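Local coordinates for carbohydrate binding protein, putative, cpb33A (Cellvibrio japonicus, PDB 5FJQ), which is a copper-binding lytic polysaccharide monooxygenase important for efficient utilization of chitin, the chain here being its monooxygenase domain and probably acting on chitin by oxidative cleavage, at residues R10-K15 / Y39-V44; I28-A33 / F71-A76. All coordinates share one frame; numbering follows the deposited sequence.

Contact 1 of 2, residues R10-K15 / Y39-V44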
loop_
_atom_site.group_PDB
_atom_site.type_symbol
_atom_site.label_atom_id
_atom_site.label_comp_id
_atom_site.label_asym_id
_atom_site.label_seq_id
_atom_site.Cartn_x
_atom_site.Cartn_y
_atom_site.Cartn_z
ATOM N N ARG A 10 -5.210 1.667 -2.491
ATOM C CA ARG A 10 -5.359 2.352 -3.774
ATOM C C ARG A 10 -5.646 1.360 -4.925
ATOM O O ARG A 10 -6.470 1.679 -5.795
ATOM C CB ARG A 10 -4.069 3.122 -4.091
ATOM C CG ARG A 10 -4.280 4.178 -5.160
ATOM C CD ARG A 10 -3.046 4.993 -5.350
ATOM N NE ARG A 10 -2.740 5.889 -4.253
ATOM C CZ ARG A 10 -1.611 6.635 -4.287
ATOM N NH1 ARG A 10 -0.779 6.552 -5.338
ATOM N NH2 ARG A 10 -1.325 7.484 -3.317
ATOM N N VAL A 11 -4.961 0.185 -4.931
ATOM C CA VAL A 11 -5.204 -0.839 -5.984
ATOM C C VAL A 11 -6.685 -1.348 -5.801
ATOM O O VAL A 11 -7.375 -1.655 -6.764
ATOM C CB VAL A 11 -4.181 -2.052 -6.010
ATOM C CG1 VAL A 11 -2.768 -1.555 -6.324
ATOM C CG2 VAL A 11 -4.184 -2.883 -4.691
ATOM N N ILE A 12 -7.203 -1.287 -4.580
ATOM C CA ILE A 12 -8.613 -1.824 -4.323
ATOM C C ILE A 12 -9.709 -0.755 -4.596
ATOM O O ILE A 12 -10.875 -1.039 -5.048
ATOM C CB ILE A 12 -8.834 -2.303 -2.834
ATOM C CG1 ILE A 12 -7.965 -3.533 -2.473
ATOM C CG2 ILE A 12 -10.347 -2.601 -2.574
ATOM C CD1 ILE A 12 -8.107 -4.736 -3.363
ATOM N N GLN A 13 -9.394 0.465 -4.202
ATOM C CA GLN A 13 -10.224 1.608 -4.561
ATOM C C GLN A 13 -10.400 1.651 -6.082
ATOM O O GLN A 13 -11.513 1.697 -6.627
ATOM C CB GLN A 13 -9.589 2.888 -4.033
ATOM C CG GLN A 13 -9.711 3.062 -2.493
ATOM C CD GLN A 13 -11.121 3.350 -2.064
ATOM O OE1 GLN A 13 -12.036 3.206 -2.862
ATOM N NE2 GLN A 13 -11.326 3.757 -0.776
ATOM N N CYS A 14 -9.316 1.638 -6.772
ATOM C CA CYS A 14 -9.487 1.717 -8.243
ATOM C C CYS A 14 -10.060 0.424 -8.915
ATOM O O CYS A 14 -10.853 0.535 -9.878
ATOM C CB CYS A 14 -8.251 2.270 -8.894
ATOM S SG CYS A 14 -8.023 4.088 -8.804
ATOM N N LYS A 15 -9.704 -0.761 -8.396
ATOM C CA LYS A 15 -10.302 -1.994 -8.902
ATOM C C LYS A 15 -11.808 -1.870 -8.910
ATOM O O LYS A 15 -12.471 -2.052 -9.932
ATOM C CB LYS A 15 -9.853 -3.241 -8.124
ATOM C CG LYS A 15 -10.746 -4.449 -8.353
ATOM C CD LYS A 15 -10.145 -5.709 -7.770
ATOM C CE LYS A 15 -10.341 -5.793 -6.232
ATOM N NZ LYS A 15 -11.747 -6.310 -5.946
ATOM N N TYR A 39 -6.331 -6.320 -11.539
ATOM C CA TYR A 39 -7.056 -7.611 -11.420
ATOM C C TYR A 39 -6.417 -8.518 -10.360
ATOM O O TYR A 39 -6.964 -9.565 -9.961
ATOM C CB TYR A 39 -6.940 -8.355 -12.772
ATOM C CG TYR A 39 -7.979 -7.893 -13.713
ATOM C CD1 TYR A 39 -9.333 -8.313 -13.572
ATOM C CD2 TYR A 39 -7.669 -6.976 -14.695
ATOM C CE1 TYR A 39 -10.303 -7.827 -14.437
ATOM C CE2 TYR A 39 -8.630 -6.502 -15.558
ATOM C CZ TYR A 39 -9.927 -6.947 -15.440
ATOM O OH TYR A 39 -10.824 -6.419 -16.317
ATOM N N THR A 40 -5.167 -8.192 -9.996
ATOM C CA THR A 40 -4.402 -9.095 -9.101
ATOM C C THR A 40 -3.766 -8.258 -7.965
ATOM O O THR A 40 -2.545 -8.209 -7.809
ATOM C CB THR A 40 -3.295 -9.894 -9.845
ATOM O OG1 THR A 40 -2.435 -8.981 -10.474
ATOM C CG2 THR A 40 -3.813 -10.859 -10.882
ATOM N N PRO A 41 -4.617 -7.552 -7.202
ATOM C CA PRO A 41 -4.243 -6.675 -6.081
ATOM C C PRO A 41 -3.365 -7.343 -5.004
ATOM O O PRO A 41 -2.576 -6.646 -4.322
ATOM C CB PRO A 41 -5.603 -6.283 -5.507
ATOM C CG PRO A 41 -6.520 -7.423 -5.877
ATOM C CD PRO A 41 -6.077 -7.682 -7.315
ATOM N N GLN A 42 -3.447 -8.666 -4.923
ATOM C CA GLN A 42 -2.720 -9.513 -3.954
ATOM C C GLN A 42 -1.230 -9.755 -4.308
ATOM O O GLN A 42 -0.463 -10.360 -3.529
ATOM C CB GLN A 42 -3.456 -10.856 -3.795
ATOM C CG GLN A 42 -3.334 -11.808 -4.980
ATOM C CD GLN A 42 -4.382 -11.546 -6.091
ATOM O OE1 GLN A 42 -4.989 -10.451 -6.185
ATOM N NE2 GLN A 42 -4.627 -12.569 -6.916
ATOM N N GLU A 43 -0.857 -9.278 -5.498
ATOM C CA GLU A 43 0.387 -9.533 -6.123
ATOM C C GLU A 43 1.253 -8.288 -6.338
ATOM O O GLU A 43 1.967 -8.206 -7.337
ATOM C CB GLU A 43 0.018 -10.030 -7.478
ATOM C CG GLU A 43 0.900 -11.048 -8.039
ATOM C CD GLU A 43 0.114 -11.858 -9.035
ATOM O OE1 GLU A 43 -0.697 -12.717 -8.571
ATOM O OE2 GLU A 43 0.261 -11.590 -10.244
ATOM N N VAL A 44 1.171 -7.294 -5.475
ATOM C CA VAL A 44 2.014 -6.132 -5.673
ATOM C C VAL A 44 3.269 -6.541 -4.929
ATOM O O VAL A 44 3.471 -6.200 -3.743
ATOM C CB VAL A 44 1.324 -4.806 -5.184
ATOM C CG1 VAL A 44 2.192 -3.596 -5.374
ATOM C CG2 VAL A 44 -0.016 -4.559 -5.869
#
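The pyrrolidine ring of P41 is at the centre of the contact, and V11, I12 and K15 of the helix all reach it. The methyl CD1 of I12 lies near the mean plane of the ring, outside the CB-CG edge. It is 3.6 Å from P41 CB. V11 CG2 and K15 CE are both raised on one side of that plane, at different corners, with I12 CD1 between them. V11 CG2 is 3.8 Å from P41 CB. The K15 side chain runs at about a right angle to that of P41, outside the CG corner. Its CE is 4.2 Å from P41 CG. A turn at chi3 (79°) bends the lysine chain and brings this methylene, not the amine, to the proline.

The two methyls of V11 have separate tasks. With chi1 at -63°, CG2 faces P41 while CG1 is directed to V44. There V11 CG1 meets V44 CG2 at 4.1 Å, and the two side chains run alongside, pointing opposite ways. Y3 of strand 2-6 touches both I12 and P41. Q173 of strand 169-178 touches both V11 and V44.

The contact is made by methyls and methylenes, with 197 Å² buried. V11, I12, P41 and V44 are buried, while K15 covers the more open margin. The P41 side chain is about 9 Å from that of the copper ligand H1, and the V44 side chain about 11 Å from the copper. The contact is near the metal site but does not touch it. No hydrogen bond or salt bridge joins the two segments, so shape and burial of apolar groups hold the loop on the helix.

Contact 2 of 2, residues I28-A33 / F71-A76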
loop_
_atom_site.group_PDB
_atom_site.type_symbol
_atom_site.label_atom_id
_atom_site.label_comp_id
_atom_site.label_asym_id
_atom_site.label_seq_id
_atom_site.Cartn_x
_atom_site.Cartn_y
_atom_site.Cartn_z
ATOM N N ILE A 28 -9.134 6.877 -13.882
ATOM C CA ILE A 28 -9.075 7.076 -15.347
ATOM C C ILE A 28 -7.597 7.367 -15.679
ATOM O O ILE A 28 -7.013 6.811 -16.661
ATOM C CB ILE A 28 -9.992 8.243 -15.782
ATOM C CG1 ILE A 28 -11.514 7.853 -15.548
ATOM C CG2 ILE A 28 -9.809 8.494 -17.263
ATOM C CD1 ILE A 28 -12.458 9.038 -15.750
ATOM N N ALA A 29 -6.981 8.245 -14.895
ATOM C CA ALA A 29 -5.522 8.547 -15.125
ATOM C C ALA A 29 -4.660 7.251 -14.947
ATOM O O ALA A 29 -3.862 6.910 -15.830
ATOM C CB ALA A 29 -5.047 9.613 -14.191
ATOM N N ALA A 30 -4.882 6.544 -13.829
ATOM C CA ALA A 30 -4.189 5.308 -13.586
ATOM C C ALA A 30 -4.353 4.312 -14.766
ATOM O O ALA A 30 -3.404 3.651 -15.110
ATOM C CB ALA A 30 -4.609 4.689 -12.273
ATOM N N LYS A 31 -5.559 4.180 -15.336
ATOM C CA LYS A 31 -5.707 3.299 -16.507
ATOM C C LYS A 31 -4.680 3.610 -17.617
ATOM O O LYS A 31 -4.015 2.698 -18.105
ATOM C CB LYS A 31 -7.144 3.226 -17.043
ATOM C CG LYS A 31 -7.253 2.447 -18.361
ATOM C CD LYS A 31 -8.672 1.879 -18.498
ATOM C CE LYS A 31 -8.793 0.969 -19.713
ATOM N NZ LYS A 31 -7.653 1.062 -20.665
ATOM N N ALA A 32 -4.532 4.895 -17.946
ATOM C CA ALA A 32 -3.678 5.376 -19.021
ATOM C C ALA A 32 -2.186 5.119 -18.708
ATOM O O ALA A 32 -1.412 4.793 -19.614
ATOM C CB ALA A 32 -3.961 6.864 -19.301
ATOM N N ALA A 33 -1.799 5.218 -17.433
ATOM C CA ALA A 33 -0.407 4.954 -17.034
ATOM C C ALA A 33 -0.032 3.436 -16.809
ATOM O O ALA A 33 1.145 3.070 -16.790
ATOM C CB ALA A 33 -0.055 5.801 -15.820
ATOM N N PHE A 71 1.780 0.918 -12.784
ATOM C CA PHE A 71 2.404 2.249 -12.862
ATOM C C PHE A 71 1.380 3.407 -12.694
ATOM O O PHE A 71 1.746 4.492 -12.314
ATOM C CB PHE A 71 3.161 2.386 -14.170
ATOM C CG PHE A 71 4.571 1.822 -14.144
ATOM C CD1 PHE A 71 5.079 1.125 -13.010
ATOM C CD2 PHE A 71 5.373 1.920 -15.290
ATOM C CE1 PHE A 71 6.375 0.594 -13.004
ATOM C CE2 PHE A 71 6.670 1.390 -15.293
ATOM C CZ PHE A 71 7.163 0.725 -14.144
ATOM N N GLY A 72 0.078 3.129 -12.908
ATOM C CA GLY A 72 -0.989 4.105 -12.764
ATOM C C GLY A 72 -1.102 4.462 -11.264
ATOM O O GLY A 72 -1.372 5.604 -10.904
ATOM N N MET A 73 -0.786 3.465 -10.432
ATOM C CA MET A 73 -0.732 3.588 -8.965
ATOM C C MET A 73 0.338 4.530 -8.445
ATOM O O MET A 73 0.232 4.976 -7.272
ATOM C CB MET A 73 -0.651 2.204 -8.256
ATOM C CG MET A 73 -1.814 1.247 -8.574
ATOM S SD MET A 73 -3.401 1.877 -7.994
ATOM C CE MET A 73 -4.002 2.672 -9.475
ATOM N N ASP A 74 1.290 4.902 -9.324
ATOM C CA ASP A 74 2.421 5.710 -8.931
ATOM C C ASP A 74 2.197 7.195 -9.102
ATOM O O ASP A 74 3.127 8.011 -8.824
ATOM C CB ASP A 74 3.638 5.263 -9.692
ATOM C CG ASP A 74 4.169 3.894 -9.215
ATOM O OD1 ASP A 74 4.128 3.617 -8.000
ATOM O OD2 ASP A 74 4.646 3.082 -10.020
ATOM N N LEU A 75 1.022 7.555 -9.615
ATOM C CA LEU A 75 0.730 8.984 -9.978
ATOM C C LEU A 75 0.517 9.822 -8.701
ATOM O O LEU A 75 -0.185 9.356 -7.834
ATOM C CB LEU A 75 -0.529 9.035 -10.852
ATOM C CG LEU A 75 -0.333 8.383 -12.236
ATOM C CD1 LEU A 75 -1.581 8.447 -13.092
ATOM C CD2 LEU A 75 0.854 8.922 -12.979
ATOM N N ALA A 76 1.126 11.015 -8.597
ATOM C CA ALA A 76 0.846 12.007 -7.530
ATOM C C ALA A 76 -0.504 12.719 -7.771
ATOM O O ALA A 76 -0.672 13.438 -8.733
ATOM C CB ALA A 76 1.987 13.027 -7.490
#
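F71 meets A33 through its CB, which lies 3.4 Å from A33 O. The ring leads away from the helix and makes a cation-pi contact with R61. G72 follows, and here the backbones come very close: G72 CA is 3.5 Å from A30 CA. The glycine CA also gives a CA-H...O contact to A30 O, with an angle of 145° at the hydrogen. The methyl of A33 rests on the same glycine, with A33 CB 3.6 Å from G72 CA. No side chain stands between the two backbones.

M73 starts off away from the helix. Bends at chi2 (-64°) and chi3 (95°) fold its S-methyl back, and M73 CE reaches A30 CB at 3.5 Å. L75 points at the helix. Its CD1 sits by A29, 3.8 Å from A29 CB, and also touches A33 CB one helical turn on, at 4.1 Å.

The segment 28-33 is the last part of helix 25-33. A backbone hydrogen bond between G72 and G34 continues the join just past it. Residues 71-74 belong to a 3-10 segment that starts earlier, in the loop between helix 53-56 and strand 83-84. The M73 side chain lies between two helices, touching A30 of helix 25-33 and V11 of helix 10-17.

In the fold
The centres of the two contacts are 12 Å apart. Their segments alternate along the chain: 10-15, 28-33, 39-44, 71-76. All four lie in the long connection between strands 2-6 and 88-96, probably the L2 region of LPMO nomenclature. It also includes the short strands 45-47 and 83-84, which pair with strand 169-178 in the other sheet. Helices 10-17 and 25-33 are consecutive and are tied by the C14-C27 disulfide. M73 joins the contacts directly: its CG packs on V11 CG1 at 3.7 Å, and its carbonyl takes a weak hydrogen bond from R10. Together they join both helices and the two loops into one packed region, with contact 1 nearer the copper.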